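Local atomic coordinates of toll-receptor-related 2 (Hydra vulgaris, PDB entry 4W8H), a protein that probably acts as a membrane-bound Toll-related receptor in innate immune signalling, the part present here being its cytoplasmic TIR domain. Residues A[10-15]-A[73-78]; A[25-30]-A[121-126]; A[61-66]-A[85-90]; A[92-97]-A[108-113]. All blocks are in the same frame, centred on the assembly; numbering follows the deposited sequence. Where two conformers were deposited one is given.

Interaction 1 (A[10-15]-A[73-78]); sequences CYAPED and NICDKT
Ile74 O is gripped twice by Thr78, the threonine that meets Cys10 across this contact. The backbone reaches it from one face of the carbonyl plane, 2.9 Å between Thr78 N and Ile74 O; the hydroxyl comes from the other face, 2.8 Å between Thr78 OG1 and Ile74 O, and stands 39° out of the plane. This second bond ties the hydroxyl to its own helix and fixes the rotation of the side chain, turning its methyl to Cys10: Thr78 CG2 and Cys10 SG lie 3.6 Å apart. Cys10 holds SG anti to the backbone N (chi1 -180°), which lays the sulfur against the helix, where Cys10 SG also passes Cys75 CA at 3.9 Å. Cys75 answers with its own sulfur, laid against the peptide that joins Tyr11 to Ala12, with 3.4 Å from Cys75 SG to Tyr11 O. This is packing, and the two thiols form no disulfide, since Cys10 SG and Cys75 SG are 4.3 Å apart. Cys10 ends the first strand of the TIR fold, in the part of the sequence that probably corresponds to box 1 of the family, and its backbone bonds to Ile62 and Val64 of strand 58-65. Tyr11 turns its ring the other way, to helix 16-29, and its OH to Asn37, while Ile51 and Ile55 of helix 47-56 pack on Thr78.

Interaction 2 (A[25-30]-A[121-126]); sequences FKLERA and NLFRDI. Unlike the reference sequence in segment 25-30: Lys26 (reference Glu), Leu27 (reference Val).
An apolar helix-helix contact on one side of the central sheet sets Leu27, and Ala30 just past the end of helix 16-29, against Phe123 of helix 115-127. The axes of 25-29 and 121-126 pass 11.6 Å apart at -52°. Phe123 CG lies anti to the carbonyl carbon (chi1 -66°), which carries the ring across: Ala30 CB sits over one face, offset toward the ring's rim, in a CH-pi contact 4.1 Å from the Phe123 ring centroid, and Leu27 CD2 approaches obliquely, 3.8 Å from Phe123 CE1. In this flavodoxin-like TIR domain the two helices share one layer, and Leu27 and Ile126 lie over strand 5-10. Leu27 CD2 also meets the tip of Ile126 at about a right angle, 3.6 Å from Ile126 CD1. An alanine in place of Phe123 would probably open a gap beside Ala30 CB and Leu27 CD2. Lys26 O lies 3.9 Å from Phe123 CZ, while the lysine side chain makes a cation-pi contact with Trp119; the reference sequence has glutamate here and valine at Leu27.

Interaction 3 (A[61-66]-A[85-90]); sequences TIVVMS and HQIIPI
Met65 lies along the end of the neighbouring strand, side by side with Pro89. Its CB sits 3.2 Å from Ile90 O, the carbonyl oxygen that also takes the bond from Met65 N, and CG stays beside the same atom. SD moves on to Pro89, and a bend at the last torsion (chi3 -67°) brings the methyl back, Met65 CE lying 3.7 Å from Ile90 O and 3.8 Å from Pro89 CB. An alanine here would keep CB but is likely to leave Pro89 CB without its thioether neighbour, opening a gap beside the proline ring. Strands 61-65 and 87-90 are the two parallel strands of a beta-alpha-beta unit whose helix is 73-82, in the middle of the five-stranded TIR sheet. Five backbone bonds join them, alternating in donor from Thr61 N to Gln86 O through to Met65 N, where the donor lies nearly on the line of the C=O bond of Ile90. Ile62, Val64, Ile88 and Ile90 point to one face of the sheet, where Ile62 CG2 and Ile90 CD1 close to 3.5 Å. Thr61, Val63, Ile87 and Pro89 occupy the other. At the start of the pairing a water joins Thr61 OG1 to Gln86 O, donating to the carbonyl.

Interaction 4 (A[92-97]-A[108-113]); sequences YRPCEV and DWCDKD
Asp108 starts a type I beta turn that sets Trp109 and Cys110 against Tyr92 and Pro94. Its carboxylate oxygen OD1 accepts weak bonds from the backbone N of Cys110 and of Asp111, the turn's last residue. Trp109 follows with its indole CG anti to the backbone N (chi1 173°), which lays it alongside Tyr92, both side chains pointing the same way. Its CD1 touches the tyrosine twice: 3.8 Å separate Trp109 CD1 from Tyr92 CD1, and Tyr92 O lies at the indole edge, 3.6 Å from Trp109 CD1. The planes of the two rings meet obliquely at 41°. Outside this pair, Trp18 stacks on Tyr92 and also meets Trp109, and Phe118 meets Trp109 edge-to-face, an aromatic cluster at the sheet edge to which Arg115 adds a cation-pi contact. Cys110 comes next and puts its sulfur against the start of the other loop, with Cys110 SG 3.4 Å from Tyr92 O and 3.5 Å from Pro94 CD; the CA of Arg93 lies alongside. The loops after strands 87-91 and 107-108 are joined by a sulfur, two obliquely set rings and a proline, a chemistry of shape and dispersion rather than directed polar bonds.

Interaction 3 is the hub: it touches each of the others. Its segment 61-66 hands on to interaction 4 through Met65 O, 3.0 Å from Tyr92 N, and to interaction 1 through Cys10 N, 2.8 Å from Ile62 O. Asp15 ties interactions 1 and 4 together with a salt bridge, OD1 to Arg93 NH1 at 2.7 Å, while its OD2 bonds Ser66 OG of interaction 3 at 2.6 Å. The helices of interaction 2 rest on the Ile62 and Ile88 face, Ile126 CG1 being 3.7 Å from Ile88 CD1; their contact lies about 20 Å, centre to centre, from interaction 1, across the middle of the chain. A bound peptide lies where interactions 2 and 3 adjoin, hydrogen-bonded to Asp125 and Gln86.

Interaction 1 (A[10-15]-A[73-78])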
loop_
_atom_site.group_PDB
_atom_site.type_symbol
_atom_site.label_atom_id
_atom_site.label_comp_id
_atom_site.label_asym_id
_atom_site.label_seq_id
_atom_site.Cartn_x
_atom_site.Cartn_y
_atom_site.Cartn_z
ATOM N N CYS A 10 -2.216 -2.509 -0.304
ATOM C CA CYS A 10 -3.433 -2.420 -1.097
ATOM C C CYS A 10 -3.066 -2.214 -2.584
ATOM O O CYS A 10 -2.380 -1.240 -2.919
ATOM C CB CYS A 10 -4.273 -1.239 -0.614
ATOM S SG CYS A 10 -5.789 -1.055 -1.522
ATOM N N TYR A 11 -3.472 -3.138 -3.451
ATOM C CA TYR A 11 -2.988 -3.179 -4.842
ATOM C C TYR A 11 -3.978 -3.949 -5.696
ATOM O O TYR A 11 -4.728 -4.786 -5.196
ATOM C CB TYR A 11 -1.599 -3.841 -4.913
ATOM C CG TYR A 11 -1.622 -5.332 -4.666
ATOM C CD1 TYR A 11 -1.778 -5.844 -3.369
ATOM C CD2 TYR A 11 -1.575 -6.235 -5.707
ATOM C CE1 TYR A 11 -1.868 -7.181 -3.149
ATOM C CE2 TYR A 11 -1.624 -7.583 -5.500
ATOM C CZ TYR A 11 -1.807 -8.067 -4.198
ATOM O OH TYR A 11 -1.907 -9.432 -3.984
ATOM N N ALA A 12 -3.966 -3.662 -6.980
ATOM C CA ALA A 12 -4.774 -4.379 -7.956
ATOM C C ALA A 12 -4.094 -5.675 -8.385
ATOM O O ALA A 12 -2.875 -5.731 -8.538
ATOM C CB ALA A 12 -5.016 -3.509 -9.173
ATOM N N PRO A 13 -4.883 -6.717 -8.674
ATOM C CA PRO A 13 -4.291 -7.992 -9.082
ATOM C C PRO A 13 -3.404 -7.867 -10.314
ATOM O O PRO A 13 -2.415 -8.600 -10.443
ATOM C CB PRO A 13 -5.508 -8.851 -9.399
ATOM C CG PRO A 13 -6.587 -8.310 -8.554
ATOM C CD PRO A 13 -6.331 -6.836 -8.427
ATOM N N GLU A 14 -3.694 -6.918 -11.187
ATOM C CA GLU A 14 -2.897 -6.767 -12.408
ATOM C C GLU A 14 -1.438 -6.394 -12.104
ATOM O O GLU A 14 -0.555 -6.614 -12.912
ATOM C CB GLU A 14 -3.533 -5.693 -13.288
ATOM C CG GLU A 14 -4.834 -6.076 -13.972
ATOM C CD GLU A 14 -6.070 -5.888 -13.121
ATOM O OE1 GLU A 14 -5.990 -5.473 -11.959
ATOM O OE2 GLU A 14 -7.160 -6.170 -13.657
ATOM N N ASP A 15 -1.190 -5.798 -10.933
ATOM C CA ASP A 15 0.149 -5.383 -10.503
ATOM C C ASP A 15 0.789 -6.375 -9.540
ATOM O O ASP A 15 1.784 -6.065 -8.912
ATOM C CB ASP A 15 0.026 -4.008 -9.834
ATOM C CG ASP A 15 -0.488 -2.951 -10.776
ATOM O OD1 ASP A 15 -0.087 -2.919 -11.958
ATOM O OD2 ASP A 15 -1.317 -2.138 -10.328
ATOM N N ASN A 73 -12.597 -2.357 -7.377
ATOM C CA ASN A 73 -13.577 -2.063 -6.311
ATOM C C ASN A 73 -13.013 -2.258 -4.910
ATOM O O ASN A 73 -13.214 -1.397 -4.025
ATOM C CB ASN A 73 -14.835 -2.912 -6.506
ATOM C CG ASN A 73 -15.721 -2.415 -7.645
ATOM O OD1 ASN A 73 -15.630 -1.255 -8.071
ATOM N ND2 ASN A 73 -16.598 -3.298 -8.138
ATOM N N ILE A 74 -12.311 -3.371 -4.695
ATOM C CA ILE A 74 -11.718 -3.597 -3.384
ATOM C C ILE A 74 -10.688 -2.518 -3.081
ATOM O O ILE A 74 -10.639 -2.018 -1.971
ATOM C CB ILE A 74 -11.144 -5.023 -3.265
ATOM C CG1 ILE A 74 -12.297 -6.013 -3.106
ATOM C CG2 ILE A 74 -10.179 -5.122 -2.082
ATOM C CD1 ILE A 74 -11.850 -7.454 -3.125
ATOM N N CYS A 75 -9.857 -2.169 -4.063
ATOM C CA CYS A 75 -8.913 -1.087 -3.860
ATOM C C CYS A 75 -9.593 0.215 -3.453
ATOM O O CYS A 75 -9.130 0.900 -2.537
ATOM C CB CYS A 75 -8.043 -0.872 -5.105
ATOM S SG CYS A 75 -6.936 -2.220 -5.454
ATOM N N ASP A 76 -10.659 0.584 -4.164
ATOM C CA ASP A 76 -11.316 1.839 -3.805
ATOM C C ASP A 76 -11.870 1.816 -2.375
ATOM O O ASP A 76 -11.721 2.787 -1.639
ATOM C CB ASP A 76 -12.437 2.169 -4.765
ATOM C CG ASP A 76 -13.134 3.482 -4.380
ATOM O OD1 ASP A 76 -12.449 4.531 -4.251
ATOM O OD2 ASP A 76 -14.348 3.469 -4.136
ATOM N N LYS A 77 -12.526 0.729 -1.991
ATOM C CA LYS A 77 -13.123 0.640 -0.658
ATOM C C LYS A 77 -12.031 0.707 0.397
ATOM O O LYS A 77 -12.174 1.358 1.427
ATOM C CB LYS A 77 -13.893 -0.669 -0.549
ATOM C CG LYS A 77 -15.248 -0.710 -1.276
ATOM C CD LYS A 77 -15.773 -2.148 -1.358
ATOM C CE LYS A 77 -17.194 -2.217 -1.877
ATOM N NZ LYS A 77 -18.149 -2.479 -0.774
ATOM N N THR A 78 -10.918 0.034 0.124
ATOM C CA THR A 78 -9.813 0.046 1.053
ATOM C C THR A 78 -9.234 1.436 1.194
ATOM O O THR A 78 -8.950 1.897 2.298
ATOM C CB THR A 78 -8.700 -0.906 0.594
ATOM O OG1 THR A 78 -9.242 -2.226 0.431
ATOM C CG2 THR A 78 -7.568 -0.913 1.554
#

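Interaction 2 (A[25-30]-A[121-126])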
loop_
_atom_site.group_PDB
_atom_site.type_symbol
_atom_site.label_atom_id
_atom_site.label_comp_id
_atom_site.label_asym_id
_atom_site.label_seq_id
_atom_site.Cartn_x
_atom_site.Cartn_y
_atom_site.Cartn_z
ATOM N N PHE A 25 8.558 -8.775 -1.101
ATOM C CA PHE A 25 9.845 -9.434 -0.937
ATOM C C PHE A 25 10.835 -8.537 -0.222
ATOM O O PHE A 25 11.464 -8.975 0.745
ATOM C CB PHE A 25 10.360 -9.815 -2.321
ATOM C CG PHE A 25 11.654 -10.590 -2.334
ATOM C CD1 PHE A 25 11.688 -11.883 -1.871
ATOM C CD2 PHE A 25 12.785 -10.056 -2.892
ATOM C CE1 PHE A 25 12.868 -12.628 -1.938
ATOM C CE2 PHE A 25 13.971 -10.796 -2.952
ATOM C CZ PHE A 25 13.991 -12.063 -2.472
ATOM N N LYS A 26 10.983 -7.304 -0.671
ATOM C CA LYS A 26 11.948 -6.401 -0.055
ATOM C C LYS A 26 11.539 -5.966 1.337
ATOM O O LYS A 26 12.394 -5.840 2.234
ATOM C CB LYS A 26 12.195 -5.222 -0.956
ATOM C CG LYS A 26 13.139 -5.602 -2.097
ATOM C CD LYS A 26 13.621 -4.422 -2.860
ATOM C CE LYS A 26 14.436 -3.427 -2.036
ATOM N NZ LYS A 26 15.560 -3.984 -1.251
ATOM N N LEU A 27 10.242 -5.709 1.535
ATOM C CA LEU A 27 9.784 -5.321 2.859
ATOM C C LEU A 27 10.086 -6.402 3.874
ATOM O O LEU A 27 10.631 -6.128 4.948
ATOM C CB LEU A 27 8.281 -5.021 2.821
ATOM C CG LEU A 27 7.841 -3.721 2.149
ATOM C CD1 LEU A 27 6.338 -3.781 1.835
ATOM C CD2 LEU A 27 8.141 -2.499 2.993
ATOM N N GLU A 28 9.772 -7.647 3.539
ATOM C CA GLU A 28 9.941 -8.747 4.476
ATOM C C GLU A 28 11.424 -9.004 4.736
ATOM O O GLU A 28 11.827 -9.291 5.870
ATOM C CB GLU A 28 9.159 -9.975 3.998
ATOM C CG GLU A 28 7.630 -9.737 4.085
ATOM C CD GLU A 28 6.809 -10.968 3.848
ATOM O OE1 GLU A 28 7.215 -11.854 3.073
ATOM O OE2 GLU A 28 5.722 -11.024 4.449
ATOM N N ARG A 29 12.246 -8.855 3.701
ATOM C CA ARG A 29 13.713 -9.020 3.911
ATOM C C ARG A 29 14.273 -7.964 4.860
ATOM O O ARG A 29 15.242 -8.207 5.574
ATOM C CB ARG A 29 14.438 -8.992 2.575
ATOM C CG ARG A 29 14.279 -10.304 1.821
ATOM C CD ARG A 29 14.786 -10.218 0.406
ATOM N NE ARG A 29 16.226 -10.000 0.367
ATOM C CZ ARG A 29 17.144 -10.963 0.284
ATOM N NH1 ARG A 29 16.769 -12.231 0.216
ATOM N NH2 ARG A 29 18.440 -10.654 0.254
ATOM N N ALA A 30 13.649 -6.784 4.836
ATOM C CA ALA A 30 14.053 -5.652 5.672
ATOM C C ALA A 30 13.479 -5.748 7.093
ATOM O O ALA A 30 13.664 -4.818 7.885
ATOM C CB ALA A 30 13.626 -4.317 5.012
ATOM N N ASN A 121 13.475 5.818 1.250
ATOM C CA ASN A 121 12.362 6.654 1.678
ATOM C C ASN A 121 11.187 5.835 2.203
ATOM O O ASN A 121 10.583 6.172 3.223
ATOM C CB ASN A 121 11.882 7.541 0.520
ATOM C CG ASN A 121 12.887 8.624 0.142
ATOM O OD1 ASN A 121 13.848 8.903 0.864
ATOM N ND2 ASN A 121 12.659 9.228 -1.010
ATOM N N LEU A 122 10.867 4.758 1.507
ATOM C CA LEU A 122 9.774 3.900 1.925
ATOM C C LEU A 122 10.059 3.309 3.308
ATOM O O LEU A 122 9.228 3.379 4.225
ATOM C CB LEU A 122 9.583 2.790 0.894
ATOM C CG LEU A 122 8.493 1.776 1.212
ATOM C CD1 LEU A 122 7.093 2.443 1.363
ATOM C CD2 LEU A 122 8.400 0.711 0.141
ATOM N N PHE A 123 11.234 2.714 3.467
ATOM C CA PHE A 123 11.527 2.043 4.719
ATOM C C PHE A 123 11.603 3.061 5.855
ATOM O O PHE A 123 11.195 2.781 6.978
ATOM C CB PHE A 123 12.844 1.273 4.638
ATOM C CG PHE A 123 12.847 0.110 3.692
ATOM C CD1 PHE A 123 11.702 -0.413 3.124
ATOM C CD2 PHE A 123 14.046 -0.385 3.278
ATOM C CE1 PHE A 123 11.749 -1.453 2.231
ATOM C CE2 PHE A 123 14.109 -1.439 2.387
ATOM C CZ PHE A 123 12.958 -1.969 1.853
ATOM N N ARG A 124 12.127 4.249 5.604
ATOM C CA ARG A 124 12.224 5.281 6.632
ATOM C C ARG A 124 10.843 5.676 7.141
ATOM O O ARG A 124 10.636 5.879 8.342
ATOM C CB ARG A 124 12.974 6.487 6.059
ATOM C CG ARG A 124 13.233 7.593 7.046
ATOM C CD ARG A 124 13.711 8.819 6.313
ATOM N NE ARG A 124 15.047 8.664 5.746
ATOM C CZ ARG A 124 15.396 8.927 4.484
ATOM N NH1 ARG A 124 16.659 8.766 4.153
ATOM N NH2 ARG A 124 14.533 9.368 3.564
ATOM N N ASP A 125 9.897 5.811 6.222
ATOM C CA ASP A 125 8.572 6.205 6.649
ATOM C C ASP A 125 7.914 5.129 7.491
ATOM O O ASP A 125 7.260 5.415 8.522
ATOM C CB ASP A 125 7.641 6.587 5.512
ATOM C CG ASP A 125 6.369 7.230 6.034
ATOM O OD1 ASP A 125 6.460 8.326 6.607
ATOM O OD2 ASP A 125 5.303 6.634 5.945
ATOM N N ILE A 126 8.056 3.886 7.045
ATOM C CA ILE A 126 7.460 2.767 7.749
ATOM C C ILE A 126 8.045 2.683 9.151
ATOM O O ILE A 126 7.302 2.489 10.127
ATOM C CB ILE A 126 7.684 1.471 6.975
ATOM C CG1 ILE A 126 6.914 1.578 5.656
ATOM C CG2 ILE A 126 7.295 0.255 7.838
ATOM C CD1 ILE A 126 7.140 0.439 4.731
#

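Interaction 3 (A[61-66]-A[85-90])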
loop_
_atom_site.group_PDB
_atom_site.type_symbol
_atom_site.label_atom_id
_atom_site.label_comp_id
_atom_site.label_asym_id
_atom_site.label_seq_id
_atom_site.Cartn_x
_atom_site.Cartn_y
_atom_site.Cartn_z
ATOM N N THR A 61 -1.183 1.776 5.547
ATOM C CA THR A 61 -1.540 1.060 4.321
ATOM C C THR A 61 -0.786 1.667 3.154
ATOM O O THR A 61 -0.904 2.862 2.892
ATOM C CB THR A 61 -3.054 1.122 4.030
ATOM O OG1 THR A 61 -3.769 0.392 5.043
ATOM C CG2 THR A 61 -3.395 0.487 2.711
ATOM N N ILE A 62 0.004 0.841 2.499
ATOM C CA ILE A 62 0.607 1.218 1.244
ATOM C C ILE A 62 -0.420 1.080 0.151
ATOM O O ILE A 62 -1.070 0.041 0.040
ATOM C CB ILE A 62 1.834 0.299 0.942
ATOM C CG1 ILE A 62 2.949 0.556 1.957
ATOM C CG2 ILE A 62 2.322 0.505 -0.462
ATOM C CD1 ILE A 62 4.104 -0.434 1.832
ATOM N N VAL A 63 -0.569 2.120 -0.651
ATOM C CA VAL A 63 -1.486 2.177 -1.765
ATOM C C VAL A 63 -0.652 2.132 -3.075
ATOM O O VAL A 63 0.106 3.062 -3.313
ATOM C CB VAL A 63 -2.268 3.519 -1.614
ATOM C CG1 VAL A 63 -3.091 3.828 -2.850
ATOM C CG2 VAL A 63 -3.140 3.505 -0.322
ATOM N N VAL A 64 -0.778 1.088 -3.867
ATOM C CA VAL A 64 0.071 0.900 -5.068
ATOM C C VAL A 64 -0.746 1.467 -6.240
ATOM O O VAL A 64 -1.556 0.764 -6.863
ATOM C CB VAL A 64 0.449 -0.557 -5.255
ATOM C CG1 VAL A 64 1.319 -0.685 -6.520
ATOM C CG2 VAL A 64 1.180 -1.086 -4.025
ATOM N N MET A 65 -0.520 2.752 -6.543
ATOM C CA MET A 65 -1.314 3.450 -7.530
ATOM C C MET A 65 -0.864 3.053 -8.944
ATOM O O MET A 65 0.339 2.970 -9.277
ATOM C CB MET A 65 -1.165 4.955 -7.346
ATOM C CG MET A 65 -1.607 5.416 -5.957
ATOM S SD MET A 65 -1.715 7.217 -5.788
ATOM C CE MET A 65 0.020 7.629 -5.946
ATOM N N SER A 66 -1.852 2.847 -9.783
ATOM C CA SER A 66 -1.696 2.474 -11.193
ATOM C C SER A 66 -3.072 2.636 -11.852
ATOM O O SER A 66 -4.083 2.774 -11.147
ATOM C CB SER A 66 -1.295 1.014 -11.312
ATOM O OG SER A 66 -2.402 0.157 -11.065
ATOM N N HIS A 85 -6.987 6.745 8.249
ATOM C CA HIS A 85 -5.838 6.315 8.982
ATOM C C HIS A 85 -4.620 6.889 8.292
ATOM O O HIS A 85 -4.629 8.030 7.843
ATOM C CB HIS A 85 -5.820 4.796 9.010
ATOM C CG HIS A 85 -6.889 4.211 9.859
ATOM N ND1 HIS A 85 -6.986 4.473 11.205
ATOM C CD2 HIS A 85 -7.891 3.358 9.563
ATOM C CE1 HIS A 85 -8.020 3.824 11.704
ATOM N NE2 HIS A 85 -8.579 3.127 10.730
ATOM N N GLN A 86 -3.589 6.095 8.130
ATOM C CA GLN A 86 -2.379 6.585 7.488
ATOM C C GLN A 86 -2.102 5.740 6.281
ATOM O O GLN A 86 -2.202 4.503 6.352
ATOM C CB GLN A 86 -1.220 6.472 8.444
ATOM C CG GLN A 86 -1.395 7.179 9.767
ATOM C CD GLN A 86 -0.161 7.020 10.576
ATOM O OE1 GLN A 86 0.873 7.627 10.279
ATOM N NE2 GLN A 86 -0.244 6.195 11.634
ATOM N N ILE A 87 -1.788 6.419 5.177
ATOM C CA ILE A 87 -1.423 5.705 3.960
ATOM C C ILE A 87 -0.060 6.168 3.457
ATOM O O ILE A 87 0.381 7.287 3.769
ATOM C CB ILE A 87 -2.476 5.827 2.854
ATOM C CG1 ILE A 87 -2.650 7.262 2.379
ATOM C CG2 ILE A 87 -3.842 5.264 3.283
ATOM C CD1 ILE A 87 -3.481 7.362 1.073
ATOM N N ILE A 88 0.573 5.281 2.697
ATOM C CA ILE A 88 1.804 5.580 1.966
ATOM C C ILE A 88 1.521 5.343 0.502
ATOM O O ILE A 88 1.481 4.191 0.066
ATOM C CB ILE A 88 2.967 4.677 2.419
ATOM C CG1 ILE A 88 3.246 4.841 3.903
ATOM C CG2 ILE A 88 4.203 5.012 1.589
ATOM C CD1 ILE A 88 4.216 3.837 4.430
ATOM N N PRO A 89 1.235 6.399 -0.268
ATOM C CA PRO A 89 0.953 6.195 -1.690
ATOM C C PRO A 89 2.260 6.033 -2.475
ATOM O O PRO A 89 3.226 6.797 -2.282
ATOM C CB PRO A 89 0.285 7.495 -2.110
ATOM C CG PRO A 89 0.147 8.377 -0.866
ATOM C CD PRO A 89 1.063 7.805 0.141
ATOM N N ILE A 90 2.248 4.998 -3.318
ATOM C CA ILE A 90 3.306 4.735 -4.275
ATOM C C ILE A 90 2.746 4.924 -5.669
ATOM O O ILE A 90 1.730 4.299 -6.026
ATOM C CB ILE A 90 3.835 3.304 -4.165
ATOM C CG1 ILE A 90 4.541 3.114 -2.815
ATOM C CG2 ILE A 90 4.819 3.014 -5.337
ATOM C CD1 ILE A 90 4.915 1.679 -2.530
HETATM O O HOH W 1 -4.359 2.588 6.892
#

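Interaction 4 (A[92-97]-A[108-113])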
loop_
_atom_site.group_PDB
_atom_site.type_symbol
_atom_site.label_atom_id
_atom_site.label_comp_id
_atom_site.label_asym_id
_atom_site.label_seq_id
_atom_site.Cartn_x
_atom_site.Cartn_y
_atom_site.Cartn_z
ATOM N N TYR A 92 3.197 3.640 -8.867
ATOM C CA TYR A 92 3.878 2.490 -9.462
ATOM C C TYR A 92 3.858 2.603 -10.985
ATOM O O TYR A 92 4.857 2.326 -11.636
ATOM C CB TYR A 92 3.258 1.173 -8.945
ATOM C CG TYR A 92 3.699 -0.038 -9.719
ATOM C CD1 TYR A 92 5.041 -0.326 -9.925
ATOM C CD2 TYR A 92 2.748 -0.861 -10.317
ATOM C CE1 TYR A 92 5.413 -1.434 -10.713
ATOM C CE2 TYR A 92 3.113 -1.959 -11.085
ATOM C CZ TYR A 92 4.438 -2.208 -11.315
ATOM O OH TYR A 92 4.749 -3.281 -12.097
ATOM N N ARG A 93 2.698 2.905 -11.536
ATOM C CA ARG A 93 2.541 3.153 -12.970
ATOM C C ARG A 93 1.814 4.472 -13.168
ATOM O O ARG A 93 0.904 4.749 -12.414
ATOM C CB ARG A 93 1.773 2.019 -13.630
ATOM C CG ARG A 93 2.523 0.699 -13.682
ATOM C CD ARG A 93 1.525 -0.498 -13.766
ATOM N NE ARG A 93 0.652 -0.365 -14.900
ATOM C CZ ARG A 93 -0.586 -0.827 -15.005
ATOM N NH1 ARG A 93 -1.193 -1.467 -13.990
ATOM N NH2 ARG A 93 -1.218 -0.609 -16.157
ATOM N N PRO A 94 2.182 5.261 -14.200
ATOM C CA PRO A 94 1.502 6.545 -14.419
ATOM C C PRO A 94 0.005 6.355 -14.625
ATOM O O PRO A 94 -0.450 5.390 -15.234
ATOM C CB PRO A 94 2.145 7.081 -15.706
ATOM C CG PRO A 94 3.502 6.413 -15.743
ATOM C CD PRO A 94 3.219 5.011 -15.222
ATOM N N CYS A 95 -0.771 7.273 -14.070
ATOM C CA CYS A 95 -2.224 7.152 -14.099
ATOM C C CYS A 95 -2.842 8.488 -13.729
ATOM O O CYS A 95 -2.181 9.379 -13.206
ATOM C CB CYS A 95 -2.718 6.054 -13.161
ATOM S SG CYS A 95 -2.237 6.240 -11.459
ATOM N N GLU A 96 -4.145 8.592 -13.938
ATOM C CA GLU A 96 -4.906 9.722 -13.442
ATOM C C GLU A 96 -5.177 9.493 -11.966
ATOM O O GLU A 96 -5.940 8.607 -11.606
ATOM C CB GLU A 96 -6.244 9.852 -14.173
ATOM C CG GLU A 96 -7.032 11.109 -13.760
ATOM C CD GLU A 96 -8.284 11.333 -14.583
ATOM O OE1 GLU A 96 -8.387 10.747 -15.662
ATOM O OE2 GLU A 96 -9.186 12.081 -14.144
ATOM N N VAL A 97 -4.541 10.311 -11.136
ATOM C CA VAL A 97 -4.681 10.256 -9.695
ATOM C C VAL A 97 -5.925 11.074 -9.335
ATOM O O VAL A 97 -6.059 12.233 -9.776
ATOM C CB VAL A 97 -3.411 10.820 -9.009
ATOM C CG1 VAL A 97 -3.586 10.870 -7.523
ATOM C CG2 VAL A 97 -2.193 9.963 -9.363
ATOM N N ASP A 108 7.438 8.196 -5.827
ATOM C CA ASP A 108 7.246 8.101 -7.259
ATOM C C ASP A 108 8.197 7.059 -7.843
ATOM O O ASP A 108 9.337 7.382 -8.183
ATOM C CB ASP A 108 7.499 9.455 -7.922
ATOM C CG ASP A 108 7.087 9.473 -9.391
ATOM O OD1 ASP A 108 6.794 8.392 -9.959
ATOM O OD2 ASP A 108 7.059 10.577 -9.986
ATOM N N TRP A 109 7.736 5.831 -8.009
ATOM C CA TRP A 109 8.566 4.764 -8.600
ATOM C C TRP A 109 8.826 5.054 -10.063
ATOM O O TRP A 109 9.851 4.630 -10.619
ATOM C CB TRP A 109 7.854 3.416 -8.441
ATOM C CG TRP A 109 8.529 2.277 -9.149
ATOM C CD1 TRP A 109 8.183 1.743 -10.320
ATOM C CD2 TRP A 109 9.658 1.534 -8.678
ATOM N NE1 TRP A 109 9.034 0.719 -10.656
ATOM C CE2 TRP A 109 9.940 0.572 -9.649
ATOM C CE3 TRP A 109 10.451 1.598 -7.540
ATOM C CZ2 TRP A 109 10.983 -0.327 -9.517
ATOM C CZ3 TRP A 109 11.485 0.722 -7.404
ATOM C CH2 TRP A 109 11.750 -0.238 -8.390
ATOM N N CYS A 110 7.957 5.788 -10.716
ATOM C CA CYS A 110 8.095 6.057 -12.133
ATOM C C CYS A 110 9.212 7.028 -12.442
ATOM O O CYS A 110 9.687 7.075 -13.594
ATOM C CB CYS A 110 6.790 6.635 -12.658
ATOM S SG CYS A 110 5.390 5.576 -12.494
ATOM N N ASP A 111 9.649 7.832 -11.481
ATOM C CA ASP A 111 10.721 8.808 -11.690
ATOM C C ASP A 111 12.057 8.076 -11.582
ATOM O O ASP A 111 12.617 7.898 -10.497
ATOM C CB ASP A 111 10.600 9.878 -10.611
ATOM C CG ASP A 111 11.470 11.103 -10.867
ATOM O OD1 ASP A 111 12.445 10.987 -11.632
ATOM O OD2 ASP A 111 11.179 12.153 -10.257
ATOM N N LYS A 112 12.579 7.661 -12.735
ATOM C CA LYS A 112 13.703 6.729 -12.735
ATOM C C LYS A 112 14.955 7.322 -12.085
ATOM O O LYS A 112 15.681 6.616 -11.398
ATOM C CB LYS A 112 14.023 6.243 -14.151
ATOM C CG LYS A 112 12.916 5.409 -14.778
ATOM C CD LYS A 112 13.317 4.897 -16.138
ATOM C CE LYS A 112 12.141 4.487 -16.986
ATOM N NZ LYS A 112 11.321 3.442 -16.397
ATOM N N ASP A 113 15.196 8.608 -12.296
ATOM C CA ASP A 113 16.429 9.223 -11.803
ATOM C C ASP A 113 16.504 9.252 -10.267
ATOM O O ASP A 113 17.611 9.310 -9.697
ATOM C CB ASP A 113 16.591 10.658 -12.335
ATOM C CG ASP A 113 16.893 10.726 -13.820
ATOM O OD1 ASP A 113 17.135 9.666 -14.454
ATOM O OD2 ASP A 113 16.887 11.873 -14.328
#